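Local coordinates for putative membrane protein (Yersinia pestis CO92, PDB 5TF3) that is of unknown function but is a putative membrane protein of the DUF1198 family, with a predominantly helical fold, at residues Pro68-Val73 against Leu120-Glu125. Residues are numbered along the deposited sequence; the frame is centred on the assembly and turned at random.
Sequences PSDENV and LHFNPE
Where the N-terminal turn of helix 70-82 meets the C-terminal end of helix 108-122, the Phe122 ring reaches across to touch Val73 and the backbone carbonyl of Asp70. The ring's CE2 lies 3.6 Å from Val73 CG1, the methyl group set anti to the backbone N (chi1 169°), and the two side chains cross at a slant. The carbonyl oxygen of Asp70 meets the ring at its edge, near the ring plane, with Asp70 O 3.8 Å from Phe122 CZ. One face of Phe122 is overlaid near its rim by CD2 of His121, the preceding residue. The carboxylate of Asp70 and that imidazole lie close, their planes 27° apart, but Asp70 OD2 stays 3.7 Å from His121 NE2 and no hydrogen bond or salt bridge forms. Helix 70-82 starts with a classical N-cap, in which Ser69 OG accepts from Asn72 N at 3.2 Å; this closes the first turn, which carries Asp70 and Val73. Buried Val73 also packs on Phe114 and Tyr118, while Arg77 NE hydrogen-bonds to Asn123 OD1 just beyond the helix end. The arrangement exemplifies helix-helix packing in an all-alpha fold, an aromatic residue at one helix terminus closing against the capped first turn of another.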
loop_
_atom_site.group_PDB
_atom_site.type_symbol
_atom_site.label_atom_id
_atom_site.label_comp_id
_atom_site.label_asym_id
_atom_site.label_seq_id
_atom_site.Cartn_x
_atom_site.Cartn_y
_atom_site.Cartn_z
ATOM N N PRO A 68 6.009 -6.788 9.864
ATOM C CA PRO A 68 5.083 -5.966 10.653
ATOM C C PRO A 68 5.639 -5.454 11.975
ATOM O O PRO A 68 4.861 -5.099 12.870
ATOM C CB PRO A 68 3.905 -6.918 10.879
ATOM C CG PRO A 68 4.534 -8.261 10.912
ATOM C CD PRO A 68 5.635 -8.216 9.880
ATOM N N SER A 69 6.960 -5.382 12.123
ATOM C CA SER A 69 7.527 -4.886 13.373
ATOM C C SER A 69 7.169 -3.414 13.568
ATOM O O SER A 69 6.956 -2.681 12.603
ATOM C CB SER A 69 9.046 -5.065 13.380
ATOM O OG SER A 69 9.665 -4.150 12.484
ATOM N N ASP A 70 7.094 -2.992 14.842
ATOM C CA ASP A 70 6.756 -1.604 15.162
ATOM C C ASP A 70 7.706 -0.634 14.479
ATOM O O ASP A 70 7.286 0.418 13.974
ATOM C CB ASP A 70 6.807 -1.365 16.679
ATOM C CG ASP A 70 5.556 -1.841 17.409
ATOM O OD1 ASP A 70 4.584 -2.258 16.741
ATOM O OD2 ASP A 70 5.541 -1.777 18.666
ATOM N N GLU A 71 8.997 -0.958 14.488
ATOM C CA GLU A 71 9.988 -0.102 13.849
ATOM C C GLU A 71 9.699 0.053 12.359
ATOM O O GLU A 71 9.716 1.173 11.824
ATOM C CB GLU A 71 11.387 -0.673 14.084
ATOM C CG GLU A 71 12.462 -0.068 13.189
ATOM C CD GLU A 71 13.857 -0.211 13.769
ATOM O OE1 GLU A 71 13.968 -0.571 14.966
ATOM O OE2 GLU A 71 14.840 0.046 13.033
ATOM N N ASN A 72 9.415 -1.056 11.669
ATOM C CA ASN A 72 9.178 -0.952 10.234
ATOM C C ASN A 72 7.839 -0.284 9.948
ATOM O O ASN A 72 7.718 0.500 8.999
ATOM C CB ASN A 72 9.253 -2.340 9.583
ATOM C CG ASN A 72 9.273 -2.268 8.060
ATOM O OD1 ASN A 72 10.156 -1.645 7.463
ATOM N ND2 ASN A 72 8.296 -2.898 7.430
ATOM N N VAL A 73 6.824 -0.551 10.780
ATOM C CA VAL A 73 5.525 0.074 10.557
ATOM C C VAL A 73 5.637 1.583 10.727
ATOM O O VAL A 73 5.053 2.359 9.953
ATOM C CB VAL A 73 4.460 -0.541 11.495
ATOM C CG1 VAL A 73 3.183 0.280 11.472
ATOM C CG2 VAL A 73 4.135 -1.985 11.064
ATOM N N LEU A 120 -5.027 1.658 16.300
ATOM C CA LEU A 120 -5.053 1.881 17.741
ATOM C C LEU A 120 -3.686 2.314 18.268
ATOM O O LEU A 120 -3.593 3.242 19.078
ATOM C CB LEU A 120 -5.520 0.604 18.435
ATOM C CG LEU A 120 -5.495 0.619 19.957
ATOM C CD1 LEU A 120 -6.492 1.653 20.457
ATOM C CD2 LEU A 120 -5.802 -0.769 20.510
ATOM N N HIS A 121 -2.620 1.638 17.832
ATOM C CA HIS A 121 -1.283 1.867 18.382
ATOM C C HIS A 121 -0.675 3.170 17.873
ATOM O O HIS A 121 -0.010 3.883 18.632
ATOM C CB HIS A 121 -0.373 0.679 18.032
ATOM C CG HIS A 121 0.989 0.726 18.668
ATOM N ND1 HIS A 121 1.244 0.223 19.927
ATOM C CD2 HIS A 121 2.175 1.199 18.210
ATOM C CE1 HIS A 121 2.522 0.394 20.222
ATOM N NE2 HIS A 121 3.112 0.974 19.193
ATOM N N PHE A 122 -0.888 3.497 16.593
ATOM C CA PHE A 122 -0.145 4.576 15.960
ATOM C C PHE A 122 -0.949 5.831 15.669
ATOM O O PHE A 122 -0.342 6.881 15.467
ATOM C CB PHE A 122 0.456 4.111 14.631
ATOM C CG PHE A 122 1.630 3.200 14.780
ATOM C CD1 PHE A 122 2.912 3.720 14.893
ATOM C CD2 PHE A 122 1.454 1.819 14.775
ATOM C CE1 PHE A 122 3.998 2.882 15.013
ATOM C CE2 PHE A 122 2.531 0.973 14.904
ATOM C CZ PHE A 122 3.809 1.504 15.008
ATOM N N ASN A 123 -2.268 5.762 15.574
ATOM C CA ASN A 123 -2.936 6.989 15.162
ATOM C C ASN A 123 -3.662 7.580 16.360
ATOM O O ASN A 123 -4.680 7.029 16.793
ATOM C CB ASN A 123 -3.896 6.723 14.004
ATOM C CG ASN A 123 -3.151 6.342 12.727
ATOM O OD1 ASN A 123 -2.194 7.006 12.343
ATOM N ND2 ASN A 123 -3.568 5.267 12.089
ATOM N N PRO A 124 -3.158 8.674 16.942
ATOM C CA PRO A 124 -3.631 9.104 18.266
ATOM C C PRO A 124 -5.103 9.485 18.243
ATOM O O PRO A 124 -5.605 10.043 17.266
ATOM C CB PRO A 124 -2.727 10.304 18.590
ATOM C CG PRO A 124 -2.163 10.751 17.271
ATOM C CD PRO A 124 -2.080 9.530 16.417
ATOM N N GLU A 125 -5.790 9.176 19.342
ATOM C CA GLU A 125 -7.247 9.173 19.423
ATOM C C GLU A 125 -7.912 10.535 19.210
ATOM O O GLU A 125 -8.998 10.570 18.612
ATOM C CB GLU A 125 -7.697 8.560 20.758
ATOM C CG GLU A 125 -6.787 8.842 21.953
ATOM C CD GLU A 125 -6.298 7.571 22.626
ATOM O OE1 GLU A 125 -5.125 7.189 22.407
ATOM O OE2 GLU A 125 -7.090 6.950 23.370
#